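Side-chain contacts in hydrogenase 2 maturation peptidase (Thaumarchaeota archaeon SCGC AB-539-E09, PDB 5TTX), which probably acts as a hydrogenase maturation peptidase, clipping a C-terminal extension from the precursor of the large subunit of a nickel-iron hydrogenase: residues A[124-129]-A[151-156]; A[32-37]-A[42-47]; A[8-13]-A[156-161]; A[129-134]-A[140-145]. One frame throughout, in Å; residues are numbered along the deposited sequence.

Interaction 1: residues A[124-129]-A[151-156]; sequences TLIGCI and VDLVLE
Ile126 meets Leu153 and Val154 in a contact made without flat groups: no ring, amide or carboxylate offers a face or an edge here, and the work is done by branched aliphatic carbons. It is a compact example of how a helix covers an alpha/beta sheet, the fold of this peptidase family, with strand 122-128 below and helix 141-158 above. Ile126 is the residue of 124-129 that rises to the helix. Its CG1 stands anti to the carbonyl carbon (chi1 -67°) and the chain then runs on nearly extended, which carries CD1 outward to the helix surface. There the methyl touches two consecutive residues. The Ile126 side chain crosses that of Val154 at about a right angle, CD1 lying 4.2 Å from Val154 CG2, and meets Leu153 at a slant, against the root of that side chain rather than its end. The backbones stay well apart, with Ile126 CA 8.4 Å from Leu153 CA, so the side chains alone bridge the layers. Around the contact, Ile126 also packs on Ile65 and Leu67 of the neighbouring strand 63-69, while Val154 leans on Leu33 of helix 25-34; a methyl on the sheet and a valine on the helix thereby join two strands and two helices in one apolar layer. Leu125, next to Ile126 in the strand, packs instead on Arg98 of the second subunit. The helix keeps its own backbone bonds, such as Leu155 N to Val151 O at 2.8 Å, and asks nothing polar of the sheet. The nearest approach in the whole contact is Ile126 CD1 to Leu153 CB, 4.0 Å.

Interaction 2: residues A[32-37]-A[42-47]; sequences LLSSMS and VDARDI
Leu33 and Ala44 supply the apolar part of this contact, CB against CB at 4.0 Å. Both bonds from the main chain point toward the opposite segment, and because alanine ends at that carbon, the helix can settle close to the strand: Ser34 CA and Ala44 CA are only 6.3 Å apart. Beyond CB, Leu33 continues past the alanine to Val12 of strand 10-15, so one leucine touches two neighbouring strands.

The polar part is looser. Ser34 OG lies 4.2 Å from Ala44 CB, and its approach to Ala44 O, 4.0 Å from that OG, is a loose one and not a hydrogen bond. The bond it does make goes to Val30 O, one turn back in its own helix, a reach that follows from OG lying beside the backbone N (chi1 -69°). The serine hydroxyl thus only borders the alanine.

A third group of bonds lies within 32-37 itself. Leu32 O accepts from both Ser35 N and Ser35 OG, the two donors arriving on one face of the carbonyl plane, and the hydroxyl is 3.1 Å from Leu32 O. Met36 N closes on Leu33 O at 2.9 Å.

The charged side chains of Arg45 and Asp46 make no contact with 32-37 and find their salt bridges at Asp57 and Arg18, respectively. Asp43, meanwhile, is tied through its backbone to Val10 and Val12. Strand 10-15, helix 25-34 and the parallel strand 42-48 make a beta-alpha-beta crossover, and the small residue under the returning helix is its point of closest approach here.

Interaction 3: residues A[8-13]-A[156-161]; sequences KRVLVA and EALGLE
Val10 and Leu158 point at each other tip to tip, the valine rising from strand 10-15 and the leucine descending from the last turn of helix 141-158. The forks meet unevenly. Val10 CG1 takes both leucine methyls, at 3.6 Å from Leu158 CD2 and 4.1 Å from Leu158 CD1, whereas Val10 CG2 reaches CD2 alone within that range. With CG1 anti to the backbone N (chi1 171°), the valine turns this methyl into the leucine fork. Val12, two residues on along the same side of the strand, offers a lighter touch: its CG2 is 4.3 Å from Leu158 CD1. Leu158 therefore spans two successive positions on one face of the sheet.

Just past the leucine the helix is brought to a stop by a Schellman motif. Gly159 N bonds back to Glu156 O at 3.0 Å, and Gly159 takes a positive phi of 77°, where a CB would press on the carbonyl oxygen before it; glycine is thus called for by the backbone itself. Leu158 also packs on Lys63 and Ala157 on Ile65, so strand 63-69 shares in covering the helix end; Val12 meets Leu67 strand to strand.

No hydrogen bond or charge crosses between the segments. Joining the first strand to the final turn of the last helix, the contact depends on fitted methyl groups and their shelter from water rather than on any directional bond.

Interaction 4: residues A[129-134]-A[140-145]; sequences IPRSLK and SEEVEA
Arg131 lies with its aliphatic chain along the Ser140 side chain, Arg131 CB 3.6 Å from Ser140 OG and Arg131 CD 3.7 Å from Ser140 CB. The arginine chain, extended from CG to NE, runs over the serine and on past Glu142, whose OE2 comes within 4.0 Å of Arg131 CD. The charged ends do not pair. Arg131 NE stays 4.9 Å from Glu142 OE2, and the guanidinium and carboxylate planes are turned 53° apart, so any attraction is probably diffuse. On the buried side, Val143 CG2 packs under the loop backbone, 3.7 Å from Ile129 O and close to Pro130 CA.

Next comes what positions these groups. Ser140 is the N-cap of helix 141-158, and its OG accepts from Val143 N at 3.2 Å with an N-H...O angle of 157°; the hydroxyl gets there by standing between the backbone N and the carbonyl carbon (chi1 60°). An alanine at this position would lose the acceptor and is likely to leave Val143 N without its capping partner and the flank of Arg131 less well covered. Further out, one carboxylate holds both segments, since Asp22 accepts from Arg131 N and Ser132 N through OD1 and from Ser140 N through OD2. Ser132 OG in turn receives Lys134 N in an ST turn, and Lys134 NZ as well, at 3.0 Å.

No hydrogen bond passes directly between the two segments. The loop meets the helix start by van der Waals contact, while the polar ordering comes from the cap and from a shared aspartate.

Interactions 1 and 3 are the buried pair, both made by helix 141-158 lying on the sheet, one over strand 122-128 and the other over strand 10-15; both are wholly apolar. Interaction 2 sits at the edge, where helix 25-34 meets strand 42-48, and mixes a small apolar touch with serine hydroxyls turned to their own helix. It joins interaction 1 through Val154 and Leu33, and interaction 3 through the backbone bonds of Asp43. Interaction 4, farthest from the chain centre, fits the start of that same final helix to a loop with a cap and a shared aspartate, and reaches interaction 1 through Val143 and Cys128. Among the four, polar groups join only the two outermost contacts.

Interaction 1: residues A[124-129]-A[151-156]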
loop_
_atom_site.group_PDB
_atom_site.type_symbol
_atom_site.label_atom_id
_atom_site.label_comp_id
_atom_site.label_asym_id
_atom_site.label_seq_id
_atom_site.Cartn_x
_atom_site.Cartn_y
_atom_site.Cartn_z
ATOM N N THR A 124 8.799 -2.172 -35.212
ATOM C CA THR A 124 8.917 -1.359 -36.419
ATOM C C THR A 124 7.692 -1.634 -37.299
ATOM O O THR A 124 7.251 -2.780 -37.425
ATOM C CB THR A 124 10.212 -1.662 -37.190
ATOM O OG1 THR A 124 11.340 -1.157 -36.478
ATOM C CG2 THR A 124 10.217 -1.018 -38.607
ATOM N N LEU A 125 7.119 -0.581 -37.878
ATOM C CA LEU A 125 5.920 -0.725 -38.695
ATOM C C LEU A 125 6.196 -0.063 -40.030
ATOM O O LEU A 125 6.680 1.075 -40.077
ATOM C CB LEU A 125 4.669 -0.117 -38.050
ATOM C CG LEU A 125 4.162 -0.742 -36.761
ATOM C CD1 LEU A 125 4.651 0.083 -35.548
ATOM C CD2 LEU A 125 2.680 -0.815 -36.794
ATOM N N ILE A 126 5.949 -0.811 -41.099
ATOM C CA ILE A 126 6.120 -0.342 -42.460
ATOM C C ILE A 126 4.751 -0.400 -43.121
ATOM O O ILE A 126 4.204 -1.493 -43.355
ATOM C CB ILE A 126 7.149 -1.190 -43.219
ATOM C CG1 ILE A 126 8.550 -0.973 -42.612
ATOM C CG2 ILE A 126 7.104 -0.872 -44.701
ATOM C CD1 ILE A 126 9.565 -2.035 -43.034
ATOM N N GLY A 127 4.184 0.766 -43.398
ATOM C CA GLY A 127 2.893 0.865 -44.048
ATOM C C GLY A 127 3.083 1.281 -45.493
ATOM O O GLY A 127 4.041 1.993 -45.824
ATOM N N CYS A 128 2.156 0.840 -46.344
ATOM C CA CYS A 128 2.133 1.158 -47.763
ATOM C C CYS A 128 0.812 1.819 -48.136
ATOM O O CYS A 128 -0.259 1.298 -47.815
ATOM C CB CYS A 128 2.317 -0.111 -48.602
ATOM S SG CYS A 128 2.208 0.222 -50.360
ATOM N N ILE A 129 0.875 2.974 -48.794
ATOM C CA ILE A 129 -0.357 3.617 -49.246
ATOM C C ILE A 129 -0.902 2.819 -50.422
ATOM O O ILE A 129 -0.187 2.640 -51.407
ATOM C CB ILE A 129 -0.132 5.068 -49.655
ATOM C CG1 ILE A 129 0.417 5.861 -48.460
ATOM C CG2 ILE A 129 -1.459 5.679 -50.209
ATOM C CD1 ILE A 129 0.673 7.327 -48.776
ATOM N N VAL A 151 10.952 -4.757 -49.094
ATOM C CA VAL A 151 11.930 -5.817 -48.862
ATOM C C VAL A 151 13.278 -5.209 -48.483
ATOM O O VAL A 151 13.912 -5.620 -47.509
ATOM C CB VAL A 151 12.030 -6.726 -50.103
ATOM C CG1 VAL A 151 13.338 -7.555 -50.112
ATOM C CG2 VAL A 151 10.833 -7.646 -50.163
ATOM N N ASP A 152 13.708 -4.188 -49.226
ATOM C CA ASP A 152 14.948 -3.502 -48.887
ATOM C C ASP A 152 14.892 -2.895 -47.493
ATOM O O ASP A 152 15.878 -2.972 -46.743
ATOM C CB ASP A 152 15.263 -2.423 -49.918
ATOM C CG ASP A 152 15.616 -3.003 -51.274
ATOM O OD1 ASP A 152 15.962 -4.214 -51.350
ATOM O OD2 ASP A 152 15.545 -2.239 -52.263
ATOM N N LEU A 153 13.758 -2.270 -47.129
ATOM C CA LEU A 153 13.665 -1.678 -45.797
ATOM C C LEU A 153 13.789 -2.747 -44.728
ATOM O O LEU A 153 14.466 -2.551 -43.713
ATOM C CB LEU A 153 12.347 -0.933 -45.617
ATOM C CG LEU A 153 12.243 0.455 -46.213
ATOM C CD1 LEU A 153 10.870 1.074 -45.856
ATOM C CD2 LEU A 153 13.382 1.311 -45.720
ATOM N N VAL A 154 13.139 -3.886 -44.949
ATOM C CA VAL A 154 13.259 -5.022 -44.042
ATOM C C VAL A 154 14.706 -5.484 -43.940
ATOM O O VAL A 154 15.233 -5.711 -42.841
ATOM C CB VAL A 154 12.344 -6.159 -44.513
ATOM C CG1 VAL A 154 12.660 -7.438 -43.749
ATOM C CG2 VAL A 154 10.911 -5.750 -44.332
ATOM N N LEU A 155 15.371 -5.655 -45.082
ATOM C CA LEU A 155 16.739 -6.165 -45.022
ATOM C C LEU A 155 17.665 -5.159 -44.353
ATOM O O LEU A 155 18.560 -5.556 -43.603
ATOM C CB LEU A 155 17.241 -6.532 -46.422
ATOM C CG LEU A 155 16.594 -7.741 -47.123
ATOM C CD1 LEU A 155 17.187 -7.979 -48.532
ATOM C CD2 LEU A 155 16.734 -9.012 -46.295
ATOM N N GLU A 156 17.445 -3.857 -44.568
ATOM C CA GLU A 156 18.320 -2.876 -43.937
ATOM C C GLU A 156 18.104 -2.844 -42.439
ATOM O O GLU A 156 19.069 -2.778 -41.670
ATOM C CB GLU A 156 18.093 -1.489 -44.497
ATOM C CG GLU A 156 18.479 -1.328 -45.937
ATOM C CD GLU A 156 17.895 -0.060 -46.519
ATOM O OE1 GLU A 156 18.188 0.239 -47.698
ATOM O OE2 GLU A 156 17.147 0.634 -45.785
#

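Interaction 2: residues A[32-37]-A[42-47]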
loop_
_atom_site.group_PDB
_atom_site.type_symbol
_atom_site.label_atom_id
_atom_site.label_comp_id
_atom_site.label_asym_id
_atom_site.label_seq_id
_atom_site.Cartn_x
_atom_site.Cartn_y
_atom_site.Cartn_z
ATOM N N LEU A 32 7.849 -12.463 -50.867
ATOM C CA LEU A 32 9.181 -12.155 -51.381
ATOM C C LEU A 32 10.261 -12.628 -50.420
ATOM O O LEU A 32 11.224 -13.285 -50.833
ATOM C CB LEU A 32 9.317 -10.659 -51.650
ATOM C CG LEU A 32 8.505 -10.131 -52.831
ATOM C CD1 LEU A 32 8.676 -8.614 -52.923
ATOM C CD2 LEU A 32 8.938 -10.825 -54.170
ATOM N N LEU A 33 10.106 -12.325 -49.129
ATOM C CA LEU A 33 11.111 -12.705 -48.132
ATOM C C LEU A 33 11.244 -14.221 -48.021
ATOM O O LEU A 33 12.356 -14.756 -48.009
ATOM C CB LEU A 33 10.757 -12.092 -46.779
ATOM C CG LEU A 33 10.879 -10.572 -46.752
ATOM C CD1 LEU A 33 10.284 -10.015 -45.477
ATOM C CD2 LEU A 33 12.350 -10.167 -46.877
ATOM N N SER A 34 10.114 -14.934 -47.960
ATOM C CA SER A 34 10.144 -16.394 -47.910
ATOM C C SER A 34 10.855 -17.017 -49.096
ATOM O O SER A 34 11.292 -18.165 -48.998
ATOM C CB SER A 34 8.730 -16.969 -47.840
ATOM O OG SER A 34 8.131 -16.668 -46.582
ATOM N N SER A 35 10.968 -16.327 -50.222
ATOM C CA SER A 35 11.674 -16.936 -51.336
ATOM C C SER A 35 13.144 -16.535 -51.387
ATOM O O SER A 35 13.877 -17.042 -52.233
ATOM C CB SER A 35 10.980 -16.615 -52.670
ATOM O OG SER A 35 11.324 -15.332 -53.159
HETATM N N MSE A 36 13.592 -15.643 -50.515
HETATM C CA MSE A 36 15.013 -15.361 -50.443
HETATM C C MSE A 36 15.586 -16.280 -49.399
HETATM O O MSE A 36 14.864 -17.054 -48.781
HETATM C CB MSE A 36 15.273 -13.906 -50.103
HETATM C CG MSE A 36 14.509 -12.968 -50.993
HETATM SE SE MSE A 36 14.607 -11.138 -50.363
HETATM C CE MSE A 36 16.224 -10.579 -51.332
ATOM N N SER A 37 16.878 -16.211 -49.182
ATOM C CA SER A 37 17.526 -17.172 -48.297
ATOM C C SER A 37 17.904 -16.405 -47.041
ATOM O O SER A 37 19.003 -15.863 -46.933
ATOM C CB SER A 37 18.734 -17.831 -48.970
ATOM O OG SER A 37 18.388 -18.304 -50.265
ATOM N N VAL A 42 15.183 -15.521 -38.560
ATOM C CA VAL A 42 14.118 -14.660 -39.053
ATOM C C VAL A 42 12.890 -15.509 -39.360
ATOM O O VAL A 42 12.982 -16.499 -40.091
ATOM C CB VAL A 42 14.578 -13.899 -40.304
ATOM C CG1 VAL A 42 13.434 -13.051 -40.861
ATOM C CG2 VAL A 42 15.764 -13.043 -39.961
ATOM N N ASP A 43 11.740 -15.135 -38.798
ATOM C CA ASP A 43 10.455 -15.708 -39.197
ATOM C C ASP A 43 9.698 -14.666 -40.010
ATOM O O ASP A 43 9.241 -13.659 -39.459
ATOM C CB ASP A 43 9.608 -16.114 -37.995
ATOM C CG ASP A 43 9.986 -17.437 -37.438
ATOM O OD1 ASP A 43 9.254 -17.886 -36.534
ATOM O OD2 ASP A 43 11.014 -18.018 -37.875
ATOM N N ALA A 44 9.571 -14.898 -41.312
ATOM C CA ALA A 44 8.697 -14.102 -42.174
ATOM C C ALA A 44 7.346 -14.800 -42.204
ATOM O O ALA A 44 7.227 -15.881 -42.767
ATOM C CB ALA A 44 9.277 -13.978 -43.581
ATOM N N ARG A 45 6.334 -14.211 -41.574
ATOM C CA ARG A 45 5.078 -14.913 -41.338
ATOM C C ARG A 45 3.918 -14.125 -41.930
ATOM O O ARG A 45 3.776 -12.915 -41.689
ATOM C CB ARG A 45 4.860 -15.166 -39.835
ATOM C CG ARG A 45 5.269 -16.586 -39.398
ATOM C CD ARG A 45 5.204 -16.820 -37.875
ATOM N NE ARG A 45 3.869 -16.609 -37.301
ATOM C CZ ARG A 45 3.626 -16.484 -35.995
ATOM N NH1 ARG A 45 2.386 -16.297 -35.554
ATOM N NH2 ARG A 45 4.625 -16.542 -35.124
ATOM N N ASP A 46 3.096 -14.817 -42.702
ATOM C CA ASP A 46 1.909 -14.237 -43.327
ATOM C C ASP A 46 0.766 -14.327 -42.320
ATOM O O ASP A 46 0.119 -15.368 -42.179
ATOM C CB ASP A 46 1.609 -14.976 -44.628
ATOM C CG ASP A 46 0.294 -14.568 -45.260
ATOM O OD1 ASP A 46 -0.351 -13.595 -44.802
ATOM O OD2 ASP A 46 -0.089 -15.233 -46.239
ATOM N N ILE A 47 0.524 -13.233 -41.609
ATOM C CA ILE A 47 -0.523 -13.196 -40.591
ATOM C C ILE A 47 -1.908 -12.994 -41.208
ATOM O O ILE A 47 -2.919 -13.387 -40.603
ATOM C CB ILE A 47 -0.141 -12.095 -39.588
ATOM C CG1 ILE A 47 1.219 -12.431 -38.967
ATOM C CG2 ILE A 47 -1.178 -11.909 -38.502
ATOM C CD1 ILE A 47 1.210 -13.671 -38.102
#

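Interaction 3: residues A[8-13]-A[156-161]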
loop_
_atom_site.group_PDB
_atom_site.type_symbol
_atom_site.label_atom_id
_atom_site.label_comp_id
_atom_site.label_asym_id
_atom_site.label_seq_id
_atom_site.Cartn_x
_atom_site.Cartn_y
_atom_site.Cartn_z
ATOM N N LYS A 8 14.527 -18.592 -33.637
ATOM C CA LYS A 8 13.232 -17.917 -33.583
ATOM C C LYS A 8 13.382 -16.566 -32.884
ATOM O O LYS A 8 12.920 -16.386 -31.761
ATOM C CB LYS A 8 12.207 -18.795 -32.851
ATOM C CG LYS A 8 10.747 -18.359 -32.997
ATOM C CD LYS A 8 9.861 -19.041 -31.948
ATOM C CE LYS A 8 8.487 -18.377 -31.856
ATOM N NZ LYS A 8 7.715 -18.803 -30.648
ATOM N N ARG A 9 14.026 -15.612 -33.546
ATOM C CA ARG A 9 14.416 -14.368 -32.887
ATOM C C ARG A 9 13.780 -13.124 -33.478
ATOM O O ARG A 9 13.396 -12.227 -32.723
ATOM C CB ARG A 9 15.938 -14.216 -32.914
ATOM C CG ARG A 9 16.634 -15.126 -31.950
ATOM C CD ARG A 9 16.677 -14.505 -30.558
ATOM N NE ARG A 9 17.005 -15.476 -29.514
ATOM C CZ ARG A 9 17.297 -15.149 -28.256
ATOM N NH1 ARG A 9 17.311 -13.871 -27.882
ATOM N NH2 ARG A 9 17.582 -16.100 -27.370
ATOM N N VAL A 10 13.672 -13.025 -34.798
ATOM C CA VAL A 10 13.084 -11.867 -35.456
ATOM C C VAL A 10 11.812 -12.304 -36.168
ATOM O O VAL A 10 11.802 -13.340 -36.840
ATOM C CB VAL A 10 14.047 -11.217 -36.458
ATOM C CG1 VAL A 10 13.302 -10.149 -37.278
ATOM C CG2 VAL A 10 15.230 -10.622 -35.728
ATOM N N LEU A 11 10.744 -11.521 -36.002
ATOM C CA LEU A 11 9.467 -11.752 -36.654
ATOM C C LEU A 11 9.255 -10.653 -37.674
ATOM O O LEU A 11 9.283 -9.469 -37.321
ATOM C CB LEU A 11 8.307 -11.760 -35.652
ATOM C CG LEU A 11 6.914 -11.695 -36.327
ATOM C CD1 LEU A 11 6.686 -12.916 -37.188
ATOM C CD2 LEU A 11 5.751 -11.543 -35.312
ATOM N N VAL A 12 9.053 -11.030 -38.931
ATOM C CA VAL A 12 8.551 -10.101 -39.941
ATOM C C VAL A 12 7.140 -10.540 -40.302
ATOM O O VAL A 12 6.944 -11.642 -40.845
ATOM C CB VAL A 12 9.455 -10.055 -41.181
ATOM C CG1 VAL A 12 8.965 -9.005 -42.178
ATOM C CG2 VAL A 12 10.914 -9.817 -40.788
ATOM N N ALA A 13 6.160 -9.676 -40.013
ATOM C CA ALA A 13 4.744 -10.027 -40.069
ATOM C C ALA A 13 4.048 -9.230 -41.154
ATOM O O ALA A 13 4.015 -7.998 -41.099
ATOM C CB ALA A 13 4.057 -9.779 -38.720
ATOM N N GLU A 156 17.445 -3.857 -44.568
ATOM C CA GLU A 156 18.320 -2.876 -43.937
ATOM C C GLU A 156 18.104 -2.844 -42.439
ATOM O O GLU A 156 19.069 -2.778 -41.670
ATOM C CB GLU A 156 18.093 -1.489 -44.497
ATOM C CG GLU A 156 18.479 -1.328 -45.937
ATOM C CD GLU A 156 17.895 -0.060 -46.519
ATOM O OE1 GLU A 156 18.188 0.239 -47.698
ATOM O OE2 GLU A 156 17.147 0.634 -45.785
ATOM N N ALA A 157 16.839 -2.884 -42.016
ATOM C CA ALA A 157 16.513 -2.905 -40.599
ATOM C C ALA A 157 17.210 -4.045 -39.883
ATOM O O ALA A 157 17.578 -3.907 -38.714
ATOM C CB ALA A 157 15.002 -3.037 -40.417
ATOM N N LEU A 158 17.405 -5.167 -40.565
ATOM C CA LEU A 158 17.993 -6.363 -39.983
ATOM C C LEU A 158 19.486 -6.489 -40.244
ATOM O O LEU A 158 20.103 -7.448 -39.769
ATOM C CB LEU A 158 17.270 -7.608 -40.515
ATOM C CG LEU A 158 15.789 -7.692 -40.145
ATOM C CD1 LEU A 158 15.099 -8.906 -40.781
ATOM C CD2 LEU A 158 15.673 -7.734 -38.628
ATOM N N GLY A 159 20.084 -5.563 -40.985
ATOM C CA GLY A 159 21.498 -5.688 -41.286
ATOM C C GLY A 159 21.842 -6.691 -42.362
ATOM O O GLY A 159 23.012 -7.056 -42.498
ATOM N N LEU A 160 20.864 -7.127 -43.156
ATOM C CA LEU A 160 21.049 -8.160 -44.164
ATOM C C LEU A 160 21.184 -7.614 -45.579
ATOM O O LEU A 160 21.290 -8.406 -46.525
ATOM C CB LEU A 160 19.876 -9.139 -44.106
ATOM C CG LEU A 160 19.740 -9.871 -42.775
ATOM C CD1 LEU A 160 18.485 -10.704 -42.780
ATOM C CD2 LEU A 160 20.981 -10.747 -42.491
ATOM N N GLU A 161 21.179 -6.293 -45.752
ATOM C CA GLU A 161 21.249 -5.698 -47.087
ATOM C C GLU A 161 22.660 -5.799 -47.643
ATOM O O GLU A 161 23.145 -6.896 -47.907
ATOM C CB GLU A 161 20.783 -4.232 -47.069
ATOM C CG GLU A 161 21.825 -3.228 -46.618
ATOM C CD GLU A 161 21.986 -3.162 -45.099
ATOM O OE1 GLU A 161 21.621 -4.131 -44.387
ATOM O OE2 GLU A 161 22.483 -2.122 -44.616
#

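Interaction 4: residues A[129-134]-A[140-145]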
loop_
_atom_site.group_PDB
_atom_site.type_symbol
_atom_site.label_atom_id
_atom_site.label_comp_id
_atom_site.label_asym_id
_atom_site.label_seq_id
_atom_site.Cartn_x
_atom_site.Cartn_y
_atom_site.Cartn_z
ATOM N N ILE A 129 0.875 2.974 -48.794
ATOM C CA ILE A 129 -0.357 3.617 -49.246
ATOM C C ILE A 129 -0.902 2.819 -50.422
ATOM O O ILE A 129 -0.187 2.640 -51.407
ATOM C CB ILE A 129 -0.132 5.068 -49.655
ATOM C CG1 ILE A 129 0.417 5.861 -48.460
ATOM C CG2 ILE A 129 -1.459 5.679 -50.209
ATOM C CD1 ILE A 129 0.673 7.327 -48.776
ATOM N N PRO A 130 -2.137 2.325 -50.360
ATOM C CA PRO A 130 -2.672 1.524 -51.461
ATOM C C PRO A 130 -3.111 2.391 -52.623
ATOM O O PRO A 130 -3.270 3.614 -52.516
ATOM C CB PRO A 130 -3.886 0.841 -50.835
ATOM C CG PRO A 130 -4.431 1.921 -49.928
ATOM C CD PRO A 130 -3.149 2.534 -49.304
ATOM N N ARG A 131 -3.304 1.728 -53.754
ATOM C CA ARG A 131 -4.069 2.349 -54.812
ATOM C C ARG A 131 -5.532 1.993 -54.670
ATOM O O ARG A 131 -6.404 2.863 -54.691
ATOM C CB ARG A 131 -3.584 1.895 -56.193
ATOM C CG ARG A 131 -4.480 2.464 -57.296
ATOM C CD ARG A 131 -4.293 1.769 -58.659
ATOM N NE ARG A 131 -5.222 2.346 -59.620
ATOM C CZ ARG A 131 -5.415 1.896 -60.867
ATOM N NH1 ARG A 131 -4.742 0.854 -61.318
ATOM N NH2 ARG A 131 -6.294 2.501 -61.663
ATOM N N SER A 132 -5.808 0.708 -54.514
ATOM C CA SER A 132 -7.178 0.249 -54.445
ATOM C C SER A 132 -7.284 -0.930 -53.488
ATOM O O SER A 132 -6.440 -1.843 -53.489
ATOM C CB SER A 132 -7.665 -0.141 -55.849
ATOM O OG SER A 132 -8.762 -0.999 -55.740
ATOM N N LEU A 133 -8.338 -0.891 -52.675
ATOM C CA LEU A 133 -8.700 -1.950 -51.739
ATOM C C LEU A 133 -9.932 -2.704 -52.206
ATOM O O LEU A 133 -10.488 -3.512 -51.452
ATOM C CB LEU A 133 -8.941 -1.362 -50.343
ATOM C CG LEU A 133 -7.736 -0.574 -49.796
ATOM C CD1 LEU A 133 -8.107 0.366 -48.600
ATOM C CD2 LEU A 133 -6.567 -1.521 -49.440
ATOM N N LYS A 134 -10.401 -2.417 -53.413
ATOM C CA LYS A 134 -11.506 -3.166 -53.974
ATOM C C LYS A 134 -11.132 -4.650 -54.043
ATOM O O LYS A 134 -9.947 -4.996 -54.130
ATOM C CB LYS A 134 -11.858 -2.626 -55.358
ATOM C CG LYS A 134 -12.628 -1.292 -55.320
ATOM C CD LYS A 134 -13.036 -0.838 -56.733
ATOM C CE LYS A 134 -11.809 -0.506 -57.611
ATOM N NZ LYS A 134 -10.932 0.629 -57.125
ATOM N N SER A 140 -1.998 -3.557 -57.373
ATOM C CA SER A 140 -1.724 -2.517 -58.347
ATOM C C SER A 140 -0.236 -2.498 -58.705
ATOM O O SER A 140 0.630 -2.977 -57.971
ATOM C CB SER A 140 -2.104 -1.139 -57.793
ATOM O OG SER A 140 -1.352 -0.864 -56.596
ATOM N N GLU A 141 0.040 -1.919 -59.863
ATOM C CA GLU A 141 1.396 -1.674 -60.315
ATOM C C GLU A 141 2.233 -0.997 -59.221
ATOM O O GLU A 141 3.363 -1.413 -58.937
ATOM C CB GLU A 141 1.299 -0.823 -61.590
ATOM C CG GLU A 141 2.530 -0.797 -62.426
ATOM C CD GLU A 141 2.255 -0.353 -63.849
ATOM O OE1 GLU A 141 1.203 0.289 -64.095
ATOM O OE2 GLU A 141 3.102 -0.665 -64.721
ATOM N N GLU A 142 1.672 0.027 -58.566
ATOM C CA GLU A 142 2.424 0.785 -57.572
ATOM C C GLU A 142 2.754 -0.065 -56.357
ATOM O O GLU A 142 3.892 -0.057 -55.874
ATOM C CB GLU A 142 1.650 2.029 -57.136
ATOM C CG GLU A 142 1.486 3.041 -58.245
ATOM C CD GLU A 142 0.117 2.916 -58.917
ATOM O OE1 GLU A 142 -0.481 3.973 -59.226
ATOM O OE2 GLU A 142 -0.357 1.762 -59.129
ATOM N N VAL A 143 1.778 -0.810 -55.852
ATOM C CA VAL A 143 2.014 -1.484 -54.587
ATOM C C VAL A 143 2.857 -2.723 -54.801
ATOM O O VAL A 143 3.685 -3.077 -53.948
ATOM C CB VAL A 143 0.684 -1.784 -53.883
ATOM C CG1 VAL A 143 0.904 -2.684 -52.668
ATOM C CG2 VAL A 143 -0.009 -0.457 -53.482
ATOM N N GLU A 144 2.721 -3.357 -55.958
ATOM C CA GLU A 144 3.674 -4.383 -56.336
ATOM C C GLU A 144 5.097 -3.843 -56.308
ATOM O O GLU A 144 6.006 -4.497 -55.786
ATOM C CB GLU A 144 3.359 -4.939 -57.723
ATOM C CG GLU A 144 4.601 -5.636 -58.318
ATOM C CD GLU A 144 4.323 -6.988 -58.932
ATOM O OE1 GLU A 144 3.200 -7.218 -59.443
ATOM O OE2 GLU A 144 5.259 -7.822 -58.916
ATOM N N ALA A 145 5.327 -2.673 -56.914
ATOM C CA ALA A 145 6.686 -2.149 -56.894
ATOM C C ALA A 145 7.103 -1.808 -55.467
ATOM O O ALA A 145 8.285 -1.951 -55.108
ATOM C CB ALA A 145 6.818 -0.945 -57.824
#